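Local structure of nucleoporin NUP82 (Chaetomium thermophilum, 5CWW) at residues B[8-13]-B[74-79]; B[221-226]-B[231-236]; B[384-389]-B[434-439]. The protein probably serves as a structural component of the nuclear pore complex and as a docking partner for transport factors, this chain being its beta-propeller N-terminal part. One frame throughout, in Å; residues are numbered along the deposited sequence. Where two conformers were deposited one is given.

Interaction 1. Residues B[8-13]-B[74-79]; sequences APAWLN and ESWESR
Trp11 and Trp76 bring the two backbones together, their CA atoms 5.5 Å apart. Residues 10-12 form a short 3-10 turn, marked by Leu12 N bonding to Pro9 O and Asn13 N to Ala10 O, and this turn lies against the last turn of helix 69-77. The helix stops at Ser78, where Glu74 O still accepts Ser78 N and also takes Ser78 OG, 2.7 Å away and well above the carbonyl plane.

Across the contact the indole of Trp76 does most of the work. Its CG stands anti to the backbone N (chi1 -172°), which swings the ring from the helix toward the turn. One face of the ring lies against the backbone there: Trp11 CA sits 4.1 Å from the centroid of the five-membered ring, a CH-pi contact over the face, and Ala10 O comes up nearer the rim. Beside it, Trp11 CB meets Trp76 CB at 3.5 Å, and Ala10 CB touches Trp76 NE1 at 3.7 Å. The opposite face of the indole is covered by the Arg79 side chain, with NE over the ring centre, so the ring is layered between turn and arginine. Trp11 itself does not stack on Trp76. Its indole leads off the other way and takes Pro9 CG and Leu12 CG on one of its own faces.

Ala16 and Pro17 also touch Trp76, while Pro9 and Leu12 pack on Ala587 of strand 585-589. No hydrogen bond links the two segments, and the contact lies at the surface. The N-terminal turn is therefore held to the helix end by dispersion and CH-pi contact with a single tryptophan side chain, an adhesion that depends on fit between shapes more than on directed bonds.

Interaction 2. Residues B[221-226]-B[231-236]; sequences LKKLAD and DQDFGV
Leu224 and Phe234 make the apolar half of this contact, and their CA atoms, 5.7 Å apart, are the nearest pair between the two segments. Leu224 has CG anti to its backbone N (chi1 180°), a setting that drops CD1 onto the middle of the Phe234 ring. The methyl carbon lies 3.8 Å from the ring centroid and only 13° off the normal, a well-centred CH-pi contact. On the opposite face, Gln232 O lies 3.2 Å above the ring plane, so the phenyl lies sandwiched between the leucine methyl and a carbonyl oxygen from the phenylalanine's own loop.

The polar half belongs to Lys223. In one of its two modelled conformers the chain runs out extended and bends at the last torsion (chi4 80°), which turns NZ onto Gly235 O for a 3.1 Å hydrogen bond that arrives nearly along the C=O axis; with a second conformer present, this bond may not be held all the time. The same ammonium forms a salt bridge with Asp220, its strongest polar partner. On the way, Lys223 CD passes Asp233 O at 3.7 Å and the carboxylate atom Asp233 OD2 at 3.8 Å. Opposite charge on Asp233 may add some attraction, although Lys223 NZ and Asp233 OD2 are 4.9 Å apart.

Within the loop, Asp233 OD1 accepts Gly235 N at 3.2 Å from above the carboxylate plane. This Asx turn shapes the backbone that offers Gly235 O to the lysine.

Helix 221-225 follows directly on strand 217-220, and the loop folds back against it, Phe234 sharing a backbone hydrogen bond with Asp220. Leu221 packs on Val199 of strand 198-203, and Leu224 on Leu284 of strand 281-284 and Leu369 of strand 369-370, placing the helix between its own four-stranded sheet and the next one.

Interaction 3. Residues B[384-389]-B[434-439]; sequences DDEVEL and SGQVKI
Ser434 holds its OG between the backbone N and the carbonyl carbon (chi1 69°). The Asp385 carboxylate lies alongside the serine methylene, Asp385 CG and Ser434 CB being 3.7 Å apart, while the hydroxyl looks past it toward Glu386. Gln436, with CG anti to the backbone N (chi1 177°), reaches in the direction of the helix and crosses the Glu386 side chain at about a right angle.

The firm bond runs from Ser434 N to Asp385 O, 2.9 Å long with an N-H...O angle of 147°, the donor tilted somewhat from the carbonyl plane. Ser434 OG is also near that carbonyl oxygen, but any bond there is weak and unsettled. The hydroxyl takes up a second job as acceptor from Gln436 N at 3.3 Å, an ST turn that shapes the approach to strand 437-441. A water 2.9 Å from Ser434 OG reaches on to Glu386 OE2, a weak link.

The rest is contact of the Glu386 methylenes with polar groups: Glu386 CG lies 3.8 Å from Ser434 OG, and the end of the Gln436 side chain rests against CB and CG of Glu386. The polar end of Glu386 has stronger partners elsewhere, since OE1 takes Gln383 N and OE2 is salt-bridged to a basic residue of another protein chain.

The contact is buried, yet largely polar. Two main-chain oxygens of helix 384-387 are met from the other side, Asp385 O by Ser434 N and Glu386 O by Ser432 OG, while the Glu386 carboxylate finds its main partners away from the turn. Its charge is probably balanced by the basic partner from the other chain, which ties this junction to the assembly.

In the fold
From the N terminus, interaction 1 comes first: it closes a span of 60 residues that includes strands 49-52, 55-60 and 63-68, and lays the N-terminal turn, which also touches strand 585-589, on helix 69-77. Interaction 2 closes a tight loop of four residues behind helix 221-225, at the edge of the sheet ending in strand 217-220. Interaction 3 spans 44 residues and joins helix 384-387 to the turn before strand 437-441, across strands 389-395 and 427-432 of one mixed sheet. The three loops follow in series, neither nesting nor crossing. Interactions 1 and 2 lie on opposite sides of the chain's centre, their centres 54 Å apart.

Interaction 1. Residues B[8-13]-B[74-79]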
loop_
_atom_site.group_PDB
_atom_site.type_symbol
_atom_site.label_atom_id
_atom_site.label_comp_id
_atom_site.label_asym_id
_atom_site.label_seq_id
_atom_site.Cartn_x
_atom_site.Cartn_y
_atom_site.Cartn_z
ATOM N N ALA B 8 0.518 32.629 -0.843
ATOM C CA ALA B 8 1.043 32.370 -2.179
ATOM C C ALA B 8 1.443 33.694 -2.826
ATOM O O ALA B 8 0.953 34.748 -2.426
ATOM C CB ALA B 8 0.011 31.640 -3.027
ATOM N N PRO B 9 2.341 33.649 -3.824
ATOM C CA PRO B 9 2.748 34.897 -4.481
ATOM C C PRO B 9 1.607 35.536 -5.266
ATOM O O PRO B 9 0.580 34.894 -5.487
ATOM C CB PRO B 9 3.880 34.452 -5.413
ATOM C CG PRO B 9 3.634 33.007 -5.651
ATOM C CD PRO B 9 3.044 32.479 -4.380
ATOM N N ALA B 10 1.792 36.784 -5.678
ATOM C CA ALA B 10 0.738 37.544 -6.342
ATOM C C ALA B 10 0.296 36.902 -7.654
ATOM O O ALA B 10 -0.859 37.040 -8.054
ATOM C CB ALA B 10 1.204 38.969 -6.591
ATOM N N TRP B 11 1.211 36.204 -8.321
ATOM C CA TRP B 11 0.916 35.626 -9.630
ATOM C C TRP B 11 0.170 34.294 -9.513
ATOM O O TRP B 11 -0.035 33.602 -10.511
ATOM C CB TRP B 11 2.203 35.450 -10.449
ATOM C CG TRP B 11 3.296 34.689 -9.764
ATOM C CD1 TRP B 11 4.254 35.200 -8.939
ATOM C CD2 TRP B 11 3.557 33.284 -9.860
ATOM N NE1 TRP B 11 5.091 34.200 -8.507
ATOM C CE2 TRP B 11 4.684 33.013 -9.059
ATOM C CE3 TRP B 11 2.944 32.227 -10.541
ATOM C CZ2 TRP B 11 5.211 31.731 -8.919
ATOM C CZ3 TRP B 11 3.469 30.954 -10.401
ATOM C CH2 TRP B 11 4.591 30.717 -9.596
ATOM N N LEU B 12 -0.235 33.945 -8.294
ATOM C CA LEU B 12 -1.091 32.783 -8.061
ATOM C C LEU B 12 -2.365 33.192 -7.323
ATOM O O LEU B 12 -3.216 32.349 -7.034
ATOM C CB LEU B 12 -0.347 31.704 -7.267
ATOM C CG LEU B 12 0.739 30.917 -8.008
ATOM C CD1 LEU B 12 1.419 29.938 -7.062
ATOM C CD2 LEU B 12 0.172 30.178 -9.213
ATOM N N ASN B 13 -2.491 34.483 -7.026
ATOM C CA ASN B 13 -3.687 35.014 -6.381
ATOM C C ASN B 13 -4.505 35.861 -7.345
ATOM O O ASN B 13 -3.960 36.486 -8.252
ATOM C CB ASN B 13 -3.313 35.846 -5.152
ATOM C CG ASN B 13 -2.583 35.038 -4.097
ATOM O OD1 ASN B 13 -1.561 35.472 -3.566
ATOM N ND2 ASN B 13 -3.105 33.857 -3.783
ATOM N N GLU B 74 5.378 34.584 -15.608
ATOM C CA GLU B 74 5.799 35.575 -16.592
ATOM C C GLU B 74 4.632 36.439 -17.066
ATOM O O GLU B 74 4.796 37.633 -17.311
ATOM C CB GLU B 74 6.457 34.881 -17.789
ATOM C CG GLU B 74 6.948 35.833 -18.875
ATOM C CD GLU B 74 7.618 35.108 -20.028
ATOM O OE1 GLU B 74 7.922 33.905 -19.885
ATOM O OE2 GLU B 74 7.838 35.740 -21.081
ATOM N N SER B 75 3.457 35.831 -17.200
ATOM C CA SER B 75 2.273 36.552 -17.655
ATOM C C SER B 75 1.887 37.659 -16.680
ATOM O O SER B 75 1.403 38.715 -17.089
ATOM C CB SER B 75 1.100 35.588 -17.838
ATOM O OG SER B 75 1.400 34.602 -18.810
ATOM N N TRP B 76 2.106 37.413 -15.392
ATOM C CA TRP B 76 1.786 38.393 -14.361
ATOM C C TRP B 76 2.916 39.404 -14.174
ATOM O O TRP B 76 2.711 40.475 -13.604
ATOM C CB TRP B 76 1.486 37.692 -13.033
ATOM C CG TRP B 76 0.974 38.624 -11.978
ATOM C CD1 TRP B 76 1.655 39.078 -10.886
ATOM C CD2 TRP B 76 -0.324 39.230 -11.919
ATOM N NE1 TRP B 76 0.862 39.923 -10.149
ATOM C CE2 TRP B 76 -0.359 40.033 -10.761
ATOM C CE3 TRP B 76 -1.461 39.168 -12.732
ATOM C CZ2 TRP B 76 -1.485 40.769 -10.397
ATOM C CZ3 TRP B 76 -2.578 39.900 -12.367
ATOM C CH2 TRP B 76 -2.581 40.689 -11.210
ATOM N N GLU B 77 4.108 39.054 -14.644
ATOM C CA GLU B 77 5.256 39.949 -14.561
ATOM C C GLU B 77 5.321 40.872 -15.774
ATOM O O GLU B 77 5.796 42.004 -15.677
ATOM C CB GLU B 77 6.551 39.146 -14.429
ATOM C CG GLU B 77 6.726 38.505 -13.061
ATOM C CD GLU B 77 8.051 37.786 -12.911
ATOM O OE1 GLU B 77 8.569 37.269 -13.923
ATOM O OE2 GLU B 77 8.575 37.741 -11.778
ATOM N N SER B 78 4.836 40.380 -16.912
ATOM C CA SER B 78 4.857 41.137 -18.160
ATOM C C SER B 78 3.444 41.535 -18.586
ATOM O O SER B 78 3.136 41.597 -19.777
ATOM C CB SER B 78 5.534 40.321 -19.265
ATOM O OG SER B 78 4.816 39.133 -19.538
ATOM N N ARG B 79 2.591 41.804 -17.602
ATOM C CA ARG B 79 1.234 42.273 -17.860
ATOM C C ARG B 79 1.228 43.771 -18.162
ATOM O O ARG B 79 2.035 44.517 -17.608
ATOM C CB ARG B 79 0.325 41.981 -16.665
ATOM C CG ARG B 79 0.837 42.544 -15.351
ATOM C CD ARG B 79 -0.259 42.634 -14.305
ATOM N NE ARG B 79 0.281 42.955 -12.986
ATOM C CZ ARG B 79 -0.415 43.510 -11.998
ATOM N NH1 ARG B 79 -1.695 43.815 -12.165
ATOM N NH2 ARG B 79 0.171 43.760 -10.836
#

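Interaction 2. Residues B[221-226]-B[231-236]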
loop_
_atom_site.group_PDB
_atom_site.type_symbol
_atom_site.label_atom_id
_atom_site.label_comp_id
_atom_site.label_asym_id
_atom_site.label_seq_id
_atom_site.Cartn_x
_atom_site.Cartn_y
_atom_site.Cartn_z
ATOM N N LEU B 221 -4.406 -10.734 -1.148
ATOM C CA LEU B 221 -3.547 -10.866 0.027
ATOM C C LEU B 221 -4.210 -11.656 1.155
ATOM O O LEU B 221 -3.523 -12.278 1.966
ATOM C CB LEU B 221 -3.130 -9.485 0.536
ATOM C CG LEU B 221 -2.395 -8.601 -0.477
ATOM C CD1 LEU B 221 -1.988 -7.279 0.156
ATOM C CD2 LEU B 221 -1.183 -9.305 -1.055
ATOM N N LYS B 222 -5.538 -11.635 1.203
ATOM C CA LYS B 222 -6.273 -12.337 2.251
ATOM C C LYS B 222 -6.164 -13.852 2.074
ATOM O O LYS B 222 -6.143 -14.595 3.055
ATOM C CB LYS B 222 -7.736 -11.900 2.260
ATOM C CG LYS B 222 -7.922 -10.400 2.460
ATOM C CD LYS B 222 -9.388 -10.023 2.628
ATOM C CE LYS B 222 -10.231 -10.453 1.428
ATOM N NZ LYS B 222 -9.692 -9.907 0.147
ATOM N N LYS B 223 -6.100 -14.305 0.825
ATOM C CA LYS B 223 -5.865 -15.715 0.539
ATOM C C LYS B 223 -4.404 -16.053 0.810
ATOM O O LYS B 223 -4.092 -17.052 1.458
ATOM C CB LYS B 223 -6.216 -16.055 -0.913
ATOM C CG LYS B 223 -7.658 -15.767 -1.316
ATOM C CD LYS B 223 -7.958 -16.340 -2.698
ATOM C CE LYS B 223 -9.377 -16.030 -3.162
ATOM N NZ LYS B 223 -9.517 -14.647 -3.705
ATOM N N LEU B 224 -3.515 -15.199 0.310
ATOM C CA LEU B 224 -2.077 -15.402 0.435
ATOM C C LEU B 224 -1.608 -15.463 1.888
ATOM O O LEU B 224 -0.728 -16.257 2.226
ATOM C CB LEU B 224 -1.339 -14.281 -0.298
ATOM C CG LEU B 224 0.189 -14.309 -0.277
ATOM C CD1 LEU B 224 0.720 -15.570 -0.930
ATOM C CD2 LEU B 224 0.730 -13.075 -0.976
ATOM N N ALA B 225 -2.207 -14.640 2.742
ATOM C CA ALA B 225 -1.789 -14.549 4.141
ATOM C C ALA B 225 -1.944 -15.883 4.863
ATOM O O ALA B 225 -1.162 -16.208 5.756
ATOM C CB ALA B 225 -2.586 -13.469 4.862
ATOM N N ASP B 226 -2.947 -16.656 4.464
ATOM C CA ASP B 226 -3.301 -17.886 5.167
ATOM C C ASP B 226 -2.880 -19.133 4.394
ATOM O O ASP B 226 -3.160 -20.254 4.812
ATOM C CB ASP B 226 -4.806 -17.915 5.432
ATOM C CG ASP B 226 -5.276 -16.709 6.222
ATOM O OD1 ASP B 226 -4.601 -16.345 7.209
ATOM O OD2 ASP B 226 -6.313 -16.120 5.851
ATOM N N ASP B 231 1.992 -22.623 -4.634
ATOM C CA ASP B 231 1.202 -22.917 -5.829
ATOM C C ASP B 231 -0.301 -22.904 -5.557
ATOM O O ASP B 231 -1.096 -23.230 -6.438
ATOM C CB ASP B 231 1.612 -24.270 -6.422
ATOM C CG ASP B 231 1.537 -25.401 -5.417
ATOM O OD1 ASP B 231 0.780 -25.287 -4.431
ATOM O OD2 ASP B 231 2.238 -26.416 -5.617
ATOM N N GLN B 232 -0.690 -22.529 -4.343
ATOM C CA GLN B 232 -2.104 -22.386 -4.023
ATOM C C GLN B 232 -2.681 -21.196 -4.778
ATOM O O GLN B 232 -1.944 -20.402 -5.364
ATOM C CB GLN B 232 -2.313 -22.215 -2.517
ATOM C CG GLN B 232 -1.981 -23.458 -1.703
ATOM C CD GLN B 232 -2.299 -23.293 -0.228
ATOM O OE1 GLN B 232 -1.429 -23.457 0.626
ATOM N NE2 GLN B 232 -3.551 -22.972 0.076
ATOM N N ASP B 233 -4.003 -21.079 -4.762
ATOM C CA ASP B 233 -4.686 -20.039 -5.517
ATOM C C ASP B 233 -4.663 -18.705 -4.776
ATOM O O ASP B 233 -5.178 -18.596 -3.662
ATOM C CB ASP B 233 -6.127 -20.462 -5.804
ATOM C CG ASP B 233 -7.012 -19.297 -6.184
ATOM O OD1 ASP B 233 -6.756 -18.674 -7.238
ATOM O OD2 ASP B 233 -7.966 -19.010 -5.430
ATOM N N PHE B 234 -4.062 -17.697 -5.404
ATOM C CA PHE B 234 -4.003 -16.350 -4.840
ATOM C C PHE B 234 -4.712 -15.352 -5.741
ATOM O O PHE B 234 -4.694 -14.148 -5.479
ATOM C CB PHE B 234 -2.551 -15.915 -4.635
ATOM C CG PHE B 234 -1.696 -16.954 -3.977
ATOM C CD1 PHE B 234 -2.049 -17.480 -2.746
ATOM C CD2 PHE B 234 -0.542 -17.406 -4.589
ATOM C CE1 PHE B 234 -1.265 -18.439 -2.139
ATOM C CE2 PHE B 234 0.248 -18.365 -3.987
ATOM C CZ PHE B 234 -0.113 -18.882 -2.760
ATOM N N GLY B 235 -5.336 -15.860 -6.799
ATOM C CA GLY B 235 -5.957 -15.019 -7.806
ATOM C C GLY B 235 -7.312 -14.491 -7.382
ATOM O O GLY B 235 -7.754 -14.702 -6.252
ATOM N N VAL B 236 -7.970 -13.797 -8.304
ATOM C CA VAL B 236 -9.279 -13.216 -8.054
ATOM C C VAL B 236 -10.258 -13.677 -9.125
ATOM O O VAL B 236 -9.911 -13.768 -10.304
ATOM C CB VAL B 236 -9.224 -11.675 -8.036
ATOM C CG1 VAL B 236 -10.594 -11.093 -7.723
ATOM C CG2 VAL B 236 -8.203 -11.192 -7.017
#

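Interaction 3. Residues B[384-389]-B[434-439]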
loop_
_atom_site.group_PDB
_atom_site.type_symbol
_atom_site.label_atom_id
_atom_site.label_comp_id
_atom_site.label_asym_id
_atom_site.label_seq_id
_atom_site.Cartn_x
_atom_site.Cartn_y
_atom_site.Cartn_z
ATOM N N ASP B 384 -5.946 4.663 20.165
ATOM C CA ASP B 384 -6.538 4.110 18.951
ATOM C C ASP B 384 -6.110 4.896 17.714
ATOM O O ASP B 384 -5.773 4.309 16.688
ATOM C CB ASP B 384 -8.068 4.087 19.056
ATOM C CG ASP B 384 -8.575 3.050 20.051
ATOM O OD1 ASP B 384 -7.830 2.098 20.366
ATOM O OD2 ASP B 384 -9.728 3.186 20.514
ATOM N N ASP B 385 -6.115 6.223 17.813
ATOM C CA ASP B 385 -5.767 7.065 16.670
ATOM C C ASP B 385 -4.256 7.104 16.428
ATOM O O ASP B 385 -3.796 7.717 15.466
ATOM C CB ASP B 385 -6.308 8.489 16.860
ATOM C CG ASP B 385 -5.857 9.128 18.163
ATOM O OD1 ASP B 385 -4.861 8.663 18.756
ATOM O OD2 ASP B 385 -6.499 10.111 18.589
ATOM N N GLU B 386 -3.496 6.450 17.304
ATOM C CA GLU B 386 -2.049 6.334 17.139
ATOM C C GLU B 386 -1.690 5.000 16.489
ATOM O O GLU B 386 -0.750 4.917 15.699
ATOM C CB GLU B 386 -1.339 6.475 18.490
ATOM C CG GLU B 386 -1.383 7.885 19.065
ATOM C CD GLU B 386 -0.845 7.968 20.483
ATOM O OE1 GLU B 386 -0.862 6.944 21.195
ATOM O OE2 GLU B 386 -0.404 9.066 20.886
ATOM N N VAL B 387 -2.446 3.958 16.821
ATOM C CA VAL B 387 -2.221 2.640 16.241
ATOM C C VAL B 387 -2.727 2.626 14.802
ATOM O O VAL B 387 -2.074 2.092 13.906
ATOM C CB VAL B 387 -2.927 1.529 17.056
ATOM C CG1 VAL B 387 -2.800 0.173 16.366
ATOM C CG2 VAL B 387 -2.350 1.459 18.460
ATOM N N GLU B 388 -3.899 3.222 14.600
ATOM C CA GLU B 388 -4.544 3.279 13.293
ATOM C C GLU B 388 -3.702 4.047 12.276
ATOM O O GLU B 388 -3.376 5.216 12.490
ATOM C CB GLU B 388 -5.925 3.926 13.428
ATOM C CG GLU B 388 -6.689 4.082 12.121
ATOM C CD GLU B 388 -8.086 4.633 12.331
ATOM O OE1 GLU B 388 -8.214 5.712 12.950
ATOM O OE2 GLU B 388 -9.054 3.980 11.888
ATOM N N LEU B 389 -3.357 3.389 11.171
ATOM C CA LEU B 389 -2.488 3.985 10.156
ATOM C C LEU B 389 -3.288 4.572 9.002
ATOM O O LEU B 389 -4.369 4.081 8.663
ATOM C CB LEU B 389 -1.495 2.952 9.617
ATOM C CG LEU B 389 -0.402 2.483 10.582
ATOM C CD1 LEU B 389 0.443 1.409 9.924
ATOM C CD2 LEU B 389 0.474 3.643 11.029
ATOM N N SER B 434 -3.869 10.222 13.994
ATOM C CA SER B 434 -3.612 11.336 14.898
ATOM C C SER B 434 -2.567 12.294 14.342
ATOM O O SER B 434 -2.374 13.385 14.875
ATOM C CB SER B 434 -3.151 10.819 16.260
ATOM O OG SER B 434 -1.865 10.234 16.164
ATOM N N GLY B 435 -1.889 11.880 13.276
ATOM C CA GLY B 435 -0.796 12.655 12.718
ATOM C C GLY B 435 0.539 12.226 13.295
ATOM O O GLY B 435 1.578 12.798 12.966
ATOM N N GLN B 436 0.510 11.224 14.168
ATOM C CA GLN B 436 1.732 10.645 14.709
ATOM C C GLN B 436 2.564 10.041 13.586
ATOM O O GLN B 436 2.034 9.354 12.712
ATOM C CB GLN B 436 1.410 9.576 15.759
ATOM C CG GLN B 436 2.634 8.859 16.335
ATOM C CD GLN B 436 2.286 7.525 16.971
ATOM O OE1 GLN B 436 2.196 6.498 16.287
ATOM N NE2 GLN B 436 2.094 7.530 18.283
ATOM N N VAL B 437 3.865 10.309 13.620
ATOM C CA VAL B 437 4.805 9.734 12.666
ATOM C C VAL B 437 5.747 8.782 13.385
ATOM O O VAL B 437 6.251 9.091 14.465
ATOM C CB VAL B 437 5.630 10.819 11.947
ATOM C CG1 VAL B 437 6.629 10.188 10.981
ATOM C CG2 VAL B 437 4.711 11.778 11.206
ATOM N N LYS B 438 5.979 7.627 12.776
ATOM C CA LYS B 438 6.872 6.626 13.335
ATOM C C LYS B 438 7.945 6.273 12.314
ATOM O O LYS B 438 7.635 5.901 11.182
ATOM C CB LYS B 438 6.086 5.384 13.753
ATOM C CG LYS B 438 6.867 4.421 14.629
ATOM C CD LYS B 438 5.990 3.281 15.132
ATOM C CE LYS B 438 4.977 3.759 16.166
ATOM N NZ LYS B 438 3.995 2.701 16.514
ATOM N N ILE B 439 9.202 6.418 12.717
ATOM C CA ILE B 439 10.337 6.124 11.850
ATOM C C ILE B 439 10.951 4.794 12.257
ATOM O O ILE B 439 11.504 4.664 13.350
ATOM C CB ILE B 439 11.410 7.232 11.914
ATOM C CG1 ILE B 439 10.783 8.609 11.675
ATOM C CG2 ILE B 439 12.529 6.955 10.911
ATOM C CD1 ILE B 439 10.062 8.743 10.344
HETATM O O HOH W 1 -0.673 11.389 18.556
#